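Side-chain contacts in outer membrane protein TP0453 (Treponema pallidum, PDB 3K8G), which associates with the outer membrane as a lipoprotein, increases the permeability of lipid vesicles and might take part in ligand transport: residues L225-H230 and L236-G241; T174-F179 and Y202-Q207. One frame throughout, in Å; residues are numbered along the deposited sequence.

Contact 1. Residues L225-H230 and L236-G241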
ATOM      1  N   LEU A 225     -10.790  14.823  16.068  1.00 47.11           N
ATOM      2  CA  LEU A 225     -10.972  14.186  14.762  1.00 46.10           C
ATOM      3  C   LEU A 225     -12.336  14.474  14.130  1.00 45.88           C
ATOM      4  O   LEU A 225     -12.537  14.230  12.940  1.00 47.18           O
ATOM      5  CB  LEU A 225     -10.770  12.667  14.894  1.00 45.97           C
ATOM      6  CG  LEU A 225      -9.410  12.103  15.304  1.00 42.67           C
ATOM      7  CD1 LEU A 225      -9.468  10.572  15.380  1.00 43.45           C
ATOM      8  CD2 LEU A 225      -8.318  12.538  14.345  1.00 45.28           C
ATOM      9  N   ASN A 226     -13.266  15.005  14.921  1.00 44.84           N
ATOM     10  CA  ASN A 226     -14.666  15.131  14.512  1.00 43.69           C
ATOM     11  C   ASN A 226     -15.192  13.815  13.938  1.00 41.74           C
ATOM     12  O   ASN A 226     -15.718  13.762  12.826  1.00 39.50           O
ATOM     13  CB  ASN A 226     -14.867  16.293  13.523  1.00 44.62           C
ATOM     14  CG  ASN A 226     -16.232  16.919  13.648  1.00 47.76           C
ATOM     15  OD1 ASN A 226     -16.367  18.019  14.189  1.00 53.51           O
ATOM     16  ND2 ASN A 226     -17.264  16.214  13.178  1.00 47.67           N
ATOM     17  N   ALA A 227     -15.040  12.759  14.732  1.00 39.84           N
ATOM     18  CA  ALA A 227     -15.398  11.406  14.333  1.00 37.79           C
ATOM     19  C   ALA A 227     -16.138  10.695  15.458  1.00 36.24           C
ATOM     20  O   ALA A 227     -16.013  11.066  16.629  1.00 36.51           O
ATOM     21  CB  ALA A 227     -14.131  10.627  13.956  1.00 38.17           C
ATOM     22  N   HIS A 228     -16.917   9.678  15.103  1.00 34.38           N
ATOM     23  CA  HIS A 228     -17.567   8.831  16.097  1.00 33.03           C
ATOM     24  C   HIS A 228     -16.586   7.752  16.572  1.00 32.76           C
ATOM     25  O   HIS A 228     -15.955   7.060  15.761  1.00 30.19           O
ATOM     26  CB  HIS A 228     -18.842   8.226  15.521  1.00 34.21           C
ATOM     27  CG  HIS A 228     -19.910   9.244  15.224  1.00 42.97           C
ATOM     28  ND1 HIS A 228     -21.255   8.935  15.212  1.00 47.10           N
ATOM     29  CD2 HIS A 228     -19.829  10.574  14.961  1.00 46.90           C
ATOM     30  CE1 HIS A 228     -21.953  10.023  14.932  1.00 48.82           C
ATOM     31  NE2 HIS A 228     -21.112  11.031  14.775  1.00 48.75           N
ATOM     32  N   ILE A 229     -16.444   7.625  17.887  1.00 31.17           N
ATOM     33  CA  ILE A 229     -15.474   6.712  18.467  1.00 30.65           C
ATOM     34  C   ILE A 229     -16.159   5.811  19.465  1.00 31.27           C
ATOM     35  O   ILE A 229     -16.974   6.275  20.265  1.00 31.09           O
ATOM     36  CB  ILE A 229     -14.304   7.493  19.122  1.00 30.14           C
ATOM     37  CG1 ILE A 229     -13.559   8.290  18.045  1.00 33.54           C
ATOM     38  CG2 ILE A 229     -13.344   6.550  19.865  1.00 31.70           C
ATOM     39  CD1 ILE A 229     -12.275   8.982  18.500  1.00 38.33           C
ATOM     40  N   HIS A 230     -15.850   4.519  19.409  1.00 29.92           N
ATOM     41  CA  HIS A 230     -16.259   3.598  20.480  1.00 30.15           C
ATOM     42  C   HIS A 230     -15.270   2.457  20.660  1.00 30.48           C
ATOM     43  O   HIS A 230     -14.461   2.173  19.761  1.00 27.87           O
ATOM     44  CB  HIS A 230     -17.657   3.036  20.216  1.00 30.47           C
ATOM     45  CG  HIS A 230     -17.815   2.392  18.874  1.00 28.93           C
ATOM     46  ND1 HIS A 230     -17.878   1.026  18.711  1.00 33.67           N
ATOM     47  CD2 HIS A 230     -17.955   2.925  17.640  1.00 30.01           C
ATOM     48  CE1 HIS A 230     -18.038   0.742  17.431  1.00 30.02           C
ATOM     49  NE2 HIS A 230     -18.099   1.878  16.761  1.00 32.42           N
ATOM     50  N   LEU A 236     -10.285  -0.203  19.653  1.00 20.38           N
ATOM     51  CA  LEU A 236     -10.776   1.151  19.487  1.00 19.45           C
ATOM     52  C   LEU A 236     -11.230   1.335  18.051  1.00 20.81           C
ATOM     53  O   LEU A 236     -10.447   1.129  17.121  1.00 19.26           O
ATOM     54  CB  LEU A 236      -9.663   2.141  19.809  1.00 20.83           C
ATOM     55  CG  LEU A 236     -10.099   3.617  19.791  1.00 25.83           C
ATOM     56  CD1 LEU A 236     -11.007   3.900  20.996  1.00 25.35           C
ATOM     57  CD2 LEU A 236      -8.882   4.540  19.772  1.00 26.32           C
ATOM     58  N   ILE A 237     -12.486   1.743  17.873  1.00 19.58           N
ATOM     59  CA  ILE A 237     -13.059   1.971  16.548  1.00 19.47           C
ATOM     60  C   ILE A 237     -13.309   3.451  16.353  1.00 20.08           C
ATOM     61  O   ILE A 237     -13.962   4.092  17.179  1.00 20.65           O
ATOM     62  CB  ILE A 237     -14.390   1.219  16.377  1.00 21.22           C
ATOM     63  CG1 ILE A 237     -14.270  -0.229  16.882  1.00 21.17           C
ATOM     64  CG2 ILE A 237     -14.933   1.352  14.921  1.00 21.11           C
ATOM     65  CD1 ILE A 237     -13.504  -1.150  15.967  1.00 25.85           C
ATOM     66  N   ILE A 238     -12.762   3.987  15.272  1.00 17.40           N
ATOM     67  CA  ILE A 238     -12.969   5.358  14.874  1.00 20.17           C
ATOM     68  C   ILE A 238     -13.676   5.307  13.542  1.00 21.12           C
ATOM     69  O   ILE A 238     -13.187   4.685  12.590  1.00 17.29           O
ATOM     70  CB  ILE A 238     -11.643   6.126  14.759  1.00 20.06           C
ATOM     71  CG1 ILE A 238     -10.891   6.054  16.107  1.00 23.09           C
ATOM     72  CG2 ILE A 238     -11.909   7.583  14.314  1.00 22.88           C
ATOM     73  CD1 ILE A 238      -9.549   6.746  16.134  1.00 25.23           C
ATOM     74  N   GLU A 239     -14.856   5.920  13.460  1.00 22.00           N
ATOM     75  CA  GLU A 239     -15.496   6.025  12.154  1.00 25.75           C
ATOM     76  C   GLU A 239     -15.833   7.450  11.753  1.00 26.78           C
ATOM     77  O   GLU A 239     -16.149   8.305  12.591  1.00 27.43           O
ATOM     78  CB  GLU A 239     -16.706   5.092  12.060  1.00 26.96           C
ATOM     79  CG  GLU A 239     -17.456   4.914  13.373  1.00 33.46           C
ATOM     80  CD  GLU A 239     -18.223   3.597  13.458  1.00 39.92           C
ATOM     81  OE1 GLU A 239     -18.490   2.970  12.405  1.00 43.53           O
ATOM     82  OE2 GLU A 239     -18.546   3.174  14.589  1.00 44.40           O
ATOM     83  N   ASP A 240     -15.742   7.682  10.453  1.00 28.28           N
ATOM     84  CA  ASP A 240     -16.091   8.942   9.831  1.00 29.71           C
ATOM     85  C   ASP A 240     -15.036   9.994  10.130  1.00 28.46           C
ATOM     86  O   ASP A 240     -15.344  11.166  10.193  1.00 28.04           O
ATOM     87  CB  ASP A 240     -17.488   9.409  10.262  1.00 31.71           C
ATOM     88  CG  ASP A 240     -18.554   8.349  10.045  1.00 37.84           C
ATOM     89  OD1 ASP A 240     -19.354   8.099  10.989  1.00 45.50           O
ATOM     90  OD2 ASP A 240     -18.588   7.766   8.934  1.00 42.23           O
ATOM     91  N   GLY A 241     -13.788   9.563  10.311  1.00 27.02           N
ATOM     92  CA  GLY A 241     -12.674  10.505  10.384  1.00 26.43           C
ATOM     93  C   GLY A 241     -12.422  11.053   8.995  1.00 25.24           C
ATOM     94  O   GLY A 241     -12.841  10.440   8.000  1.00 23.88           O
TER
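With CG of His230 set between its own backbone N and carbonyl carbon (chi1 54°), the imidazole swings back over the neighbouring strand, and Glu239, its chain extended beyond CG, comes up to meet it. NE2 of His230 donates to OE2 of Glu239 at 2.6 Å; the carboxylate oxygen lies in the ring plane, although the bond is bent at the hydrogen (140°) and the two flat groups are turned 30° apart. One face of the same ring rests on Ile237, whose CB sits 3.9 Å from the ring centroid in a CH-pi contact. Carboxylate at the edge and isoleucine under the face together restrain the rotation of the imidazole, and the acid would be expected to favour the protonated form of the histidine.

The two strands make a beta hairpin at the end of the sheet, 228-232 being the outermost strand within the chain. His228 with Glu239 and His230 with Ile237 are antiparallel hydrogen-bonded pairs, Glu239 N reaching His228 O at 2.8 Å almost straight. Ile229 and Ile238 form the non-hydrogen-bonded pair between them and send their side chains to the other face, side by side, with CG1 of each 4.0 Å apart. Leu236 CD1 packs on Ile229 CG2 (3.7 Å), while Ala227 CB touches Ile238 CG2 (3.8 Å). Leu225, at the end of helix 215-225, crosses Ile238 at about a right angle, CD1 against CD1 at 3.9 Å. Asn226, with positive phi, closes that helix in a Schellman motif, from which Ala227 leads into the hairpin.

Contact 2. Residues T174-F179 and Y202-Q207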
ATOM      1  N   THR A 174      -0.461   8.237  15.446  1.00 27.66           N
ATOM      2  CA  THR A 174       0.036   9.575  15.729  1.00 28.10           C
ATOM      3  C   THR A 174       0.210  10.366  14.426  1.00 29.42           C
ATOM      4  O   THR A 174      -0.151  11.557  14.356  1.00 27.28           O
ATOM      5  CB  THR A 174       1.353   9.535  16.537  1.00 29.73           C
ATOM      6  OG1 THR A 174       2.434   9.086  15.708  1.00 32.31           O
ATOM      7  CG2 THR A 174       1.222   8.603  17.725  1.00 31.36           C
ATOM      8  N   LYS A 175       0.729   9.701  13.387  1.00 27.80           N
ATOM      9  CA  LYS A 175       0.861  10.347  12.075  1.00 31.39           C
ATOM     10  C   LYS A 175      -0.509  10.680  11.536  1.00 32.84           C
ATOM     11  O   LYS A 175      -0.775  11.803  11.101  1.00 32.50           O
ATOM     12  CB  LYS A 175       1.536   9.429  11.049  1.00 31.50           C
ATOM     13  CG  LYS A 175       2.984   9.084  11.320  1.00 36.38           C
ATOM     14  CD  LYS A 175       3.378   7.865  10.469  1.00 37.02           C
ATOM     15  CE  LYS A 175       4.859   7.549  10.611  1.00 38.78           C
ATOM     16  NZ  LYS A 175       5.594   7.658   9.315  1.00 41.64           N
ATOM     17  N   LEU A 176      -1.379   9.682  11.545  1.00 35.78           N
ATOM     18  CA  LEU A 176      -2.677   9.817  10.922  1.00 39.09           C
ATOM     19  C   LEU A 176      -3.490  10.908  11.596  1.00 41.50           C
ATOM     20  O   LEU A 176      -4.214  11.644  10.929  1.00 43.93           O
ATOM     21  CB  LEU A 176      -3.415   8.474  10.918  1.00 38.30           C
ATOM     22  CG  LEU A 176      -4.755   8.433  10.189  1.00 41.07           C
ATOM     23  CD1 LEU A 176      -4.575   8.522   8.677  1.00 36.23           C
ATOM     24  CD2 LEU A 176      -5.485   7.161  10.581  1.00 38.69           C
ATOM     25  N   LEU A 177      -3.338  11.051  12.906  1.00 43.46           N
ATOM     26  CA  LEU A 177      -4.113  12.039  13.641  1.00 46.21           C
ATOM     27  C   LEU A 177      -3.380  13.375  13.822  1.00 47.56           C
ATOM     28  O   LEU A 177      -3.876  14.262  14.502  1.00 47.39           O
ATOM     29  CB  LEU A 177      -4.606  11.460  14.974  1.00 46.50           C
ATOM     30  CG  LEU A 177      -5.265  10.062  14.984  1.00 47.36           C
ATOM     31  CD1 LEU A 177      -6.036   9.836  16.264  1.00 50.10           C
ATOM     32  CD2 LEU A 177      -6.160   9.772  13.772  1.00 48.40           C
ATOM     33  N   ASN A 178      -2.213  13.502  13.184  1.00 49.74           N
ATOM     34  CA  ASN A 178      -1.396  14.727  13.164  1.00 52.14           C
ATOM     35  C   ASN A 178      -0.722  15.091  14.498  1.00 53.73           C
ATOM     36  O   ASN A 178      -0.188  16.195  14.653  1.00 53.04           O
ATOM     37  CB  ASN A 178      -2.190  15.919  12.603  1.00 52.78           C
ATOM     38  CG  ASN A 178      -1.351  16.826  11.714  1.00 54.89           C
ATOM     39  OD1 ASN A 178      -0.123  16.714  11.662  1.00 58.15           O
ATOM     40  ND2 ASN A 178      -2.019  17.732  11.002  1.00 56.14           N
ATOM     41  N   PHE A 179      -0.725  14.151  15.444  1.00 54.75           N
ATOM     42  CA  PHE A 179      -0.031  14.332  16.720  1.00 56.54           C
ATOM     43  C   PHE A 179       1.476  14.115  16.530  1.00 56.47           C
ATOM     44  O   PHE A 179       1.915  13.806  15.420  1.00 56.26           O
ATOM     45  CB  PHE A 179      -0.600  13.392  17.801  1.00 56.97           C
ATOM     46  CG  PHE A 179      -2.112  13.360  17.870  1.00 60.36           C
ATOM     47  CD1 PHE A 179      -2.874  14.509  17.647  1.00 63.13           C
ATOM     48  CD2 PHE A 179      -2.776  12.170  18.185  1.00 63.57           C
ATOM     49  CE1 PHE A 179      -4.273  14.469  17.709  1.00 63.28           C
ATOM     50  CE2 PHE A 179      -4.176  12.121  18.260  1.00 64.20           C
ATOM     51  CZ  PHE A 179      -4.925  13.272  18.018  1.00 63.77           C
ATOM     52  N   TYR A 202     -12.619   7.922   6.597  1.00 15.00           N
ATOM     53  CA  TYR A 202     -12.062   6.596   6.994  1.00 17.04           C
ATOM     54  C   TYR A 202     -12.708   5.965   8.203  1.00 15.97           C
ATOM     55  O   TYR A 202     -13.385   6.647   8.993  1.00 13.97           O
ATOM     56  CB  TYR A 202     -10.534   6.651   7.169  1.00 14.25           C
ATOM     57  CG  TYR A 202     -10.077   7.549   8.274  1.00 19.52           C
ATOM     58  CD1 TYR A 202      -9.661   8.851   7.994  1.00 23.68           C
ATOM     59  CD2 TYR A 202     -10.062   7.112   9.600  1.00 18.05           C
ATOM     60  CE1 TYR A 202      -9.245   9.699   8.999  1.00 23.49           C
ATOM     61  CE2 TYR A 202      -9.657   7.961  10.617  1.00 19.68           C
ATOM     62  CZ  TYR A 202      -9.240   9.244  10.297  1.00 24.47           C
ATOM     63  OH  TYR A 202      -8.822  10.085  11.288  1.00 29.86           O
ATOM     64  N   THR A 203     -12.507   4.644   8.332  1.00 16.66           N
ATOM     65  CA  THR A 203     -12.843   3.927   9.546  1.00 17.07           C
ATOM     66  C   THR A 203     -11.581   3.178   9.868  1.00 16.13           C
ATOM     67  O   THR A 203     -10.896   2.673   8.961  1.00 15.45           O
ATOM     68  CB  THR A 203     -13.919   2.820   9.355  1.00 20.09           C
ATOM     69  OG1 THR A 203     -15.044   3.331   8.659  1.00 30.58           O
ATOM     70  CG2 THR A 203     -14.405   2.314  10.707  1.00 20.34           C
ATOM     71  N   LEU A 204     -11.301   3.056  11.151  1.00 13.96           N
ATOM     72  CA  LEU A 204     -10.168   2.239  11.575  1.00 15.08           C
ATOM     73  C   LEU A 204     -10.512   1.480  12.839  1.00 15.56           C
ATOM     74  O   LEU A 204     -11.441   1.849  13.601  1.00 15.31           O
ATOM     75  CB  LEU A 204      -8.888   3.074  11.729  1.00 14.63           C
ATOM     76  CG  LEU A 204      -8.784   4.147  12.831  1.00 18.39           C
ATOM     77  CD1 LEU A 204      -8.397   3.536  14.210  1.00 16.45           C
ATOM     78  CD2 LEU A 204      -7.754   5.205  12.449  1.00 16.71           C
ATOM     79  N   SER A 205      -9.777   0.391  13.034  1.00 14.61           N
ATOM     80  CA  SER A 205      -9.828  -0.347  14.246  1.00 16.95           C
ATOM     81  C   SER A 205      -8.387  -0.437  14.738  1.00 17.82           C
ATOM     82  O   SER A 205      -7.468  -0.702  13.949  1.00 18.66           O
ATOM     83  CB  SER A 205     -10.401  -1.727  13.943  1.00 17.39           C
ATOM     84  OG  SER A 205     -10.484  -2.498  15.118  1.00 25.53           O
ATOM     85  N   LEU A 206      -8.185  -0.239  16.033  1.00 14.78           N
ATOM     86  CA  LEU A 206      -6.853  -0.260  16.605  1.00 15.57           C
ATOM     87  C   LEU A 206      -6.875  -1.201  17.809  1.00 17.74           C
ATOM     88  O   LEU A 206      -7.728  -1.062  18.707  1.00 16.89           O
ATOM     89  CB  LEU A 206      -6.422   1.164  17.011  1.00 14.86           C
ATOM     90  CG  LEU A 206      -5.141   1.385  17.822  1.00 23.97           C
ATOM     91  CD1 LEU A 206      -3.894   1.041  16.988  1.00 22.59           C
ATOM     92  CD2 LEU A 206      -5.108   2.872  18.242  1.00 24.77           C
ATOM     93  N   GLN A 207      -5.941  -2.148  17.821  1.00 16.19           N
ATOM     94  CA  GLN A 207      -5.861  -3.132  18.876  1.00 18.21           C
ATOM     95  C   GLN A 207      -5.300  -2.436  20.121  1.00 19.31           C
ATOM     96  O   GLN A 207      -4.250  -1.772  20.069  1.00 20.54           O
ATOM     97  CB  GLN A 207      -4.980  -4.326  18.400  1.00 17.15           C
ATOM     98  CG  GLN A 207      -5.203  -5.626  19.183  1.00 30.11           C
ATOM     99  CD  GLN A 207      -6.524  -6.346  18.830  1.00 33.72           C
ATOM    100  OE1 GLN A 207      -6.819  -6.627  17.661  1.00 41.84           O
ATOM    101  NE2 GLN A 207      -7.305  -6.648  19.845  1.00 37.54           N
TER
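Leu176 lays its CD2 methyl over one face of the Tyr202 ring, toward the rim, where CE2 is the nearest ring atom at 4.2 Å. The same methyl meets CD2 of Leu204 at 3.5 Å, a close approach in which the two leucines reach toward each other tip to tip. One branch of Leu176 therefore serves both partners, two residues apart on strand 199-207 and on the same side of it. Its CG stands anti to the backbone N (chi1 -175°), which carries the isobutyl group out from the last turn of helix 169-176 to the strand.

Leu177, the next residue, adds a second point of contact: its CD2 lies 3.7 Å from OH of Tyr202, the two side chains crossing at a slant. Tyr202 is thus touched on a face by one leucine and at its hydroxyl end by the next.

This is helix-on-sheet packing, with the C-terminal end of a probably amphipathic helix settled against an antiparallel strand. The backbones stay well apart, the nearest CA atoms, those of Leu176 and Tyr202, being 10.7 Å from each other, and the side chains span the gap. Leu191 of the adjacent strand 189-196 touches Leu176, Tyr202 and Leu204, and Leu225 of helix 215-225 packs on both Leu177 and Tyr202. Arg247 donates to the carbonyl oxygen of Leu176, tying helix 245-253 to this end of the helix. These two helices are among those described as parting when the large hydrophobic cavity opens, so the bond would probably have to break or shift.

Because the touching atoms between the two segments are methyls, a ring face and one hydroxyl oxygen, the helix is held to the strand by van der Waals and hydrophobic packing, without directional polar bonds.

Contacts 1 and 2 share a sheet: strand 235-244 of contact 1 lies next to strand 199-207 of contact 2, joined by backbone bonds such as Leu236 N to Leu206 O at 2.9 Å. Their centres are 9 Å apart. Contact 2 is buried throughout and purely side-chain packing between helix and strand, whereas contact 1 is only partly buried, lies at the outermost strand within the chain and relies on main-chain bonds plus a histidine-carboxylate pair. Its apolar face continues into the same hydrophobic layer, for Ile238 touches Leu204. Contact 1 thus has one apolar face joined to contact 2 and a polar face to which contact 2 has no counterpart.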